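Local atomic coordinates of unsaturated glucuronyl hydrolase (Streptococcus agalactiae, PDB entry 2ZZR), a protein that hydrolyses unsaturated glycosaminoglycan disaccharides from chondroitin, hyaluronan and heparin, releasing the unsaturated uronic acid. Residues R246-A249 / W250-G254; G273-N276 / Y277-R281; G313-E316 / M317-L321. All blocks are in the same frame, centred on the assembly; numbering follows the deposited sequence.

In the fold
The three contacts lie on three helices, 245-262, 265-280 and 304-318, and they meet around Ile252. Interaction 1 is the innermost, its centre about 7 Å from the centre of the chain, and it carries Arg246 and Trp250, two probable substrate-binding residues; the Trp250 side chain is about 4 Å from that of Asp174, the probable proton donor. Interaction 2, its centre about 11 Å from that of interaction 1, touches it through Ile252 CD1 on Phe278 CB at 3.4 Å. Interaction 3, its centre about 13 Å from that of interaction 1, receives the Tyr253 ring, whose CD2 lies 3.4 Å from Gly313 CA. Interactions 2 and 3 thus pack against the helix that carries Arg246 and Trp250.

Interaction 1. Residues R246-A249 / W250-G254; sequences RGQA and WGIYG
Trp250 opens the second half of this helical stretch with both backbone and ring turned to Arg246. Trp250 N bonds to Arg246 O at 2.8 Å. With CG beside the backbone N (chi1 -69°), the indole runs alongside the arginine chain, and Arg246 CG sits over the five-membered ring in a CH-pi contact, 4.0 Å from its centroid. Arg246 CD then reaches Trp250 CZ2 at 3.7 Å. The bend at chi3 leaves the guanidinium steeply inclined to the indole, with CZ2 at its edge, so the aliphatic part of the arginine does the packing while NH1 and NH2 turn to Asp303 and to the carbonyls of Val362 and Tyr363. Both residues probably bind substrate, and the indole also touches Asp174, the probable proton donor: the indole would offer a flat surface and the arginine a positive charge held in place by several partners.

Gly251 adds a weak backbone bond to Gly247 O; a CB here would come tight against Gln248 O, which suits the position to a residue without one. Ile252 N meets Gln248 O at 3.0 Å, and its CG1 lies 3.4 Å from the same oxygen; this branched, apolar chain suits a buried position between helices. Tyr253 N bonds to Ala249 O, also at 3.0 Å, while its ring departs from the segment and its hydroxyl bonds to Arg388.

Around helix 245-262, part of the alpha barrel, Ile252 faces helix 265-280, Ala249 and Tyr253 face helix 304-318, and Arg246 and Trp250 touch helix 376-390.

Interaction 2. Residues G273-N276 / Y277-R281; sequences GMTN and YFLNR
Gly273 O accepts from Tyr277 N at 3.1 Å, the first of four successive i to i+4 bonds that carry helix 265-280 toward its C-terminal end. With no side chain of its own, Gly273 meets Tyr277 through this carbonyl, which Tyr277 CB also approaches. Met274 O accepts from Phe278 N at 3.1 Å, while its flexible thioether chain packs on Ile255 of helix 245-262.

Thr275 makes the straightest bond of the series: Leu279 N reaches its carbonyl oxygen at 2.8 Å with an N-H...O angle of 171°. The two side chains run side by side, and Thr275 CG2, set beside the carbonyl carbon, lies 4.1 Å from Leu279 CD1. The methyl thus serves the apolar face, toward barrel helices 304-318 and 328-346, while OG1 bonds back to Phe271 O, a division of labour that suits threonine to a buried helix.

Asn276 O takes Asn280 N at 2.9 Å. The Asn276 amide bridges Glu9 O, through ND2, and Tyr331 OH of helix 328-346, through OD1; Asn280 bonds to Glu9 OE1 and Glu12 N.

At the helix end Arg281 NH1 meets Tyr277 O on a lone pair at 2.9 Å, and its guanidinium lies over the rim of one face of the Tyr277 ring, with CE1 over the guanidinium centre. A cationic group at this C-terminal carbonyl would probably offset the negative end of the helix dipole, and the salt bridge to Glu9 should partly balance the arginine's charge and help fix its position.

Interaction 3. Residues G313-E316 / M317-L321; sequences GIHE and MLKYL
Glu316 and Lys319 form the ionic part of the contact, with Lys319 NZ 2.8 Å from Glu316 OE2. The lysine approaches on the syn side, 26° out of the carboxylate plane. Beyond CG its chain is fully extended, whereas Glu316 bends at chi2 (60°) to bring its carboxylate across the lysine's path. Arg388 makes a second salt bridge to OE2, which probably helps keep the carboxylate ionised. A long, flexible lysine suits this exposed place.

The other oxygen, OE1, serves Tyr320. It lies at the edge of the phenol in its plane, 3.5 Å from CE1, and a water that donates to OE1 at 2.6 Å also bonds to Tyr320 OH. One carboxylate is thus divided between two cations and a solvent-bridged phenol.

Backbone bonds run along the last part of helix 304-318, which packs against helices 245-262, 265-280 and 328-346 of the alpha barrel. Met317 N to Gly313 O and Leu318 N to Ile314 O, both 3.0 Å, keep the i to i+4 spacing. Lys319 N instead reaches Glu316 O at 3.1 Å, an i to i+3 bond whose donor stands well above the carbonyl plane. Beyond it, Met317 O accepts from both Tyr320 N and Leu321 N.

Apolar contact comes from Ile314 and Leu318, one turn apart and pointing the same way in the Leu318 conformer modelled here, one of two; both also pack on Met335 of helix 328-346. Met317, bent at chi2 and chi3, sends its thioether away to Ile268 and Phe271 of helix 265-280, a flexible filler between helices.

Interaction 1. Residues R246-A249 / W250-G254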
# COMPACT_ATOMS: atom_id res chain seq x y z
N ARG A 246 7.32 5.54 4.12
CA ARG A 246 6.37 4.54 3.64
C ARG A 246 5.67 3.77 4.77
O ARG A 246 4.49 3.42 4.64
CB ARG A 246 7.00 3.59 2.61
CG ARG A 246 5.96 2.71 1.94
CD ARG A 246 6.46 2.10 0.64
NE ARG A 246 7.60 1.19 0.85
CZ ARG A 246 8.86 1.47 0.52
NH1 ARG A 246 9.16 2.63 -0.04
NH2 ARG A 246 9.81 0.57 0.74
N GLY A 247 6.37 3.54 5.87
CA GLY A 247 5.76 2.91 7.04
C GLY A 247 4.57 3.70 7.55
O GLY A 247 3.53 3.12 7.87
N GLN A 248 4.73 5.02 7.61
CA GLN A 248 3.66 5.93 7.98
C GLN A 248 2.48 5.77 7.01
O GLN A 248 1.33 5.68 7.43
CB GLN A 248 4.16 7.38 7.99
CG GLN A 248 3.27 8.37 8.74
CD GLN A 248 3.18 8.11 10.25
OE1 GLN A 248 2.22 8.54 10.90
NE2 GLN A 248 4.16 7.42 10.81
N ALA A 249 2.79 5.71 5.71
CA ALA A 249 1.77 5.55 4.67
C ALA A 249 1.03 4.21 4.73
O ALA A 249 -0.16 4.16 4.45
CB ALA A 249 2.37 5.77 3.29
N TRP A 250 1.73 3.13 5.09
CA TRP A 250 1.05 1.85 5.26
C TRP A 250 -0.03 1.95 6.34
O TRP A 250 -1.09 1.34 6.21
CB TRP A 250 2.03 0.73 5.65
CG TRP A 250 3.02 0.29 4.60
CD1 TRP A 250 4.35 0.02 4.80
CD2 TRP A 250 2.77 0.04 3.20
NE1 TRP A 250 4.94 -0.37 3.62
CE2 TRP A 250 3.99 -0.37 2.62
CE3 TRP A 250 1.63 0.13 2.38
CZ2 TRP A 250 4.12 -0.70 1.26
CZ3 TRP A 250 1.75 -0.20 1.01
CH2 TRP A 250 3.00 -0.61 0.47
N GLY A 251 0.24 2.72 7.39
CA GLY A 251 -0.76 2.99 8.42
C GLY A 251 -1.92 3.82 7.87
O GLY A 251 -3.09 3.47 8.07
N ILE A 252 -1.58 4.89 7.16
CA ILE A 252 -2.58 5.81 6.59
C ILE A 252 -3.57 5.10 5.67
O ILE A 252 -4.75 5.44 5.67
CB ILE A 252 -1.91 7.02 5.88
CG1 ILE A 252 -1.19 7.88 6.92
CG2 ILE A 252 -2.95 7.87 5.12
CD1 ILE A 252 -0.17 8.83 6.31
N TYR A 253 -3.10 4.10 4.92
CA TYR A 253 -4.00 3.35 4.04
C TYR A 253 -4.55 2.10 4.72
O TYR A 253 -5.73 1.79 4.59
CB TYR A 253 -3.30 3.03 2.71
CG TYR A 253 -4.21 2.59 1.56
CD1 TYR A 253 -3.66 2.03 0.41
CD2 TYR A 253 -5.60 2.74 1.63
CE1 TYR A 253 -4.47 1.63 -0.66
CE2 TYR A 253 -6.43 2.34 0.56
CZ TYR A 253 -5.85 1.79 -0.58
OH TYR A 253 -6.64 1.39 -1.64
N GLY A 254 -3.70 1.39 5.45
CA GLY A 254 -4.15 0.16 6.12
C GLY A 254 -5.28 0.37 7.11
O GLY A 254 -6.15 -0.50 7.25

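Interaction 2. Residues G273-N276 / Y277-R281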
# COMPACT_ATOMS: atom_id res chain seq x y z
N GLY A 273 -4.55 10.75 13.64
CA GLY A 273 -3.22 10.88 14.24
C GLY A 273 -2.10 10.64 13.23
O GLY A 273 -1.22 11.49 13.06
N MET A 274 -2.15 9.49 12.56
CA MET A 274 -1.09 9.12 11.61
C MET A 274 -1.03 10.03 10.39
O MET A 274 0.05 10.36 9.91
CB MET A 274 -1.23 7.65 11.17
CG MET A 274 -1.13 6.64 12.31
SD MET A 274 -0.73 4.98 11.75
CE MET A 274 1.00 5.15 11.31
N THR A 275 -2.20 10.44 9.91
CA THR A 275 -2.27 11.28 8.71
C THR A 275 -1.78 12.70 9.01
O THR A 275 -1.04 13.27 8.21
CB THR A 275 -3.69 11.27 8.11
OG1 THR A 275 -4.07 9.91 7.86
CG2 THR A 275 -3.75 12.05 6.81
N ASN A 276 -2.18 13.24 10.15
CA ASN A 276 -1.75 14.60 10.51
C ASN A 276 -0.25 14.64 10.71
O ASN A 276 0.41 15.59 10.31
CB ASN A 276 -2.48 15.11 11.75
CG ASN A 276 -3.97 15.30 11.51
OD1 ASN A 276 -4.48 15.00 10.43
ND2 ASN A 276 -4.68 15.79 12.53
N TYR A 277 0.29 13.57 11.30
CA TYR A 277 1.74 13.43 11.49
C TYR A 277 2.46 13.49 10.14
O TYR A 277 3.45 14.21 9.98
CB TYR A 277 2.02 12.11 12.19
CG TYR A 277 3.47 11.85 12.50
CD1 TYR A 277 4.01 12.17 13.75
CD2 TYR A 277 4.31 11.28 11.54
CE1 TYR A 277 5.36 11.92 14.03
CE2 TYR A 277 5.66 11.03 11.81
CZ TYR A 277 6.17 11.36 13.05
OH TYR A 277 7.50 11.12 13.32
N PHE A 278 1.93 12.74 9.17
CA PHE A 278 2.47 12.68 7.82
C PHE A 278 2.37 14.04 7.15
O PHE A 278 3.37 14.57 6.66
CB PHE A 278 1.72 11.59 7.03
CG PHE A 278 2.33 11.24 5.69
CD1 PHE A 278 3.31 10.26 5.60
CD2 PHE A 278 1.86 11.84 4.53
CE1 PHE A 278 3.86 9.91 4.35
CE2 PHE A 278 2.40 11.49 3.28
CZ PHE A 278 3.40 10.52 3.19
N LEU A 279 1.17 14.63 7.16
CA LEU A 279 0.94 15.91 6.51
C LEU A 279 1.88 16.99 7.04
O LEU A 279 2.42 17.78 6.26
CB LEU A 279 -0.51 16.36 6.67
CG LEU A 279 -1.57 15.49 5.97
CD1 LEU A 279 -2.97 16.04 6.29
CD2 LEU A 279 -1.34 15.40 4.46
N ASN A 280 2.08 17.00 8.36
CA ASN A 280 2.91 18.02 9.02
C ASN A 280 4.39 17.92 8.66
O ASN A 280 5.15 18.88 8.86
CB ASN A 280 2.73 17.95 10.53
CG ASN A 280 1.41 18.55 10.98
OD1 ASN A 280 0.77 19.28 10.23
ND2 ASN A 280 1.01 18.25 12.21
N ARG A 281 4.79 16.77 8.12
CA ARG A 281 6.19 16.54 7.78
C ARG A 281 6.45 16.50 6.27
O ARG A 281 7.55 16.16 5.83
CB ARG A 281 6.70 15.30 8.50
CG ARG A 281 6.88 15.54 9.99
CD ARG A 281 6.86 14.26 10.81
NE ARG A 281 6.92 14.56 12.24
CZ ARG A 281 5.89 14.99 12.98
NH1 ARG A 281 4.70 15.18 12.43
NH2 ARG A 281 6.06 15.22 14.28

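Interaction 3. Residues G313-E316 / M317-L321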
# COMPACT_ATOMS: atom_id res chain seq x y z
N GLY A 313 -5.07 6.23 0.85
CA GLY A 313 -5.58 6.11 2.22
C GLY A 313 -6.51 7.25 2.61
O GLY A 313 -7.56 7.03 3.20
N ILE A 314 -6.11 8.47 2.28
CA ILE A 314 -6.93 9.65 2.57
C ILE A 314 -8.24 9.57 1.77
O ILE A 314 -9.32 9.78 2.32
CB ILE A 314 -6.16 10.96 2.28
CG1 ILE A 314 -4.96 11.11 3.24
CG2 ILE A 314 -7.09 12.18 2.41
CD1 ILE A 314 -3.99 12.22 2.83
N HIS A 315 -8.13 9.23 0.49
CA HIS A 315 -9.30 9.09 -0.37
C HIS A 315 -10.29 8.08 0.23
O HIS A 315 -11.50 8.35 0.31
CB HIS A 315 -8.89 8.67 -1.78
CG HIS A 315 -10.05 8.55 -2.73
ND1 HIS A 315 -10.48 9.58 -3.52
CD2 HIS A 315 -10.88 7.51 -2.98
CE1 HIS A 315 -11.53 9.18 -4.23
NE2 HIS A 315 -11.79 7.93 -3.92
N GLU A 316 -9.77 6.94 0.65
CA GLU A 316 -10.59 5.90 1.27
C GLU A 316 -11.29 6.36 2.56
O GLU A 316 -12.51 6.20 2.70
CB GLU A 316 -9.76 4.64 1.53
CG GLU A 316 -10.57 3.44 2.05
CD GLU A 316 -11.66 3.00 1.08
OE1 GLU A 316 -12.65 2.39 1.55
OE2 GLU A 316 -11.54 3.24 -0.15
N MET A 317 -10.53 6.93 3.49
CA MET A 317 -11.10 7.37 4.77
C MET A 317 -12.20 8.42 4.60
O MET A 317 -13.17 8.43 5.36
CB MET A 317 -10.01 7.91 5.69
CG MET A 317 -10.48 8.17 7.13
SD MET A 317 -10.45 6.70 8.18
CE MET A 317 -12.04 5.97 7.83
N LEU A 318 -12.02 9.29 3.61
CA LEU A 318 -12.96 10.38 3.34
C LEU A 318 -14.35 9.89 2.95
O LEU A 318 -15.33 10.64 3.04
CB LEU A 318 -12.40 11.31 2.26
CG LEU A 318 -11.82 12.67 2.69
CD1 LEU A 318 -11.35 12.73 4.14
CD2 LEU A 318 -10.72 13.11 1.73
N LYS A 319 -14.43 8.64 2.51
CA LYS A 319 -15.73 8.02 2.22
C LYS A 319 -16.59 7.91 3.49
O LYS A 319 -17.82 7.90 3.41
CB LYS A 319 -15.57 6.63 1.61
CG LYS A 319 -14.89 6.61 0.27
CD LYS A 319 -14.61 5.20 -0.18
CE LYS A 319 -13.89 5.18 -1.52
NZ LYS A 319 -13.60 3.76 -1.92
N TYR A 320 -15.92 7.85 4.64
CA TYR A 320 -16.57 7.54 5.92
C TYR A 320 -16.53 8.67 6.93
O TYR A 320 -17.40 8.76 7.80
CB TYR A 320 -15.94 6.29 6.54
CG TYR A 320 -15.96 5.11 5.60
CD1 TYR A 320 -14.81 4.74 4.89
CD2 TYR A 320 -17.13 4.39 5.39
CE1 TYR A 320 -14.83 3.67 4.01
CE2 TYR A 320 -17.16 3.32 4.51
CZ TYR A 320 -16.01 2.97 3.83
OH TYR A 320 -16.06 1.91 2.95
N LEU A 321 -15.51 9.51 6.83
CA LEU A 321 -15.29 10.57 7.82
C LEU A 321 -16.51 11.48 7.91
O LEU A 321 -17.00 11.95 6.87
CB LEU A 321 -14.05 11.38 7.46
CG LEU A 321 -13.42 12.23 8.58
CD1 LEU A 321 -12.80 11.36 9.65
CD2 LEU A 321 -12.38 13.15 7.97
O HOH W 1 -14.78 1.40 0.45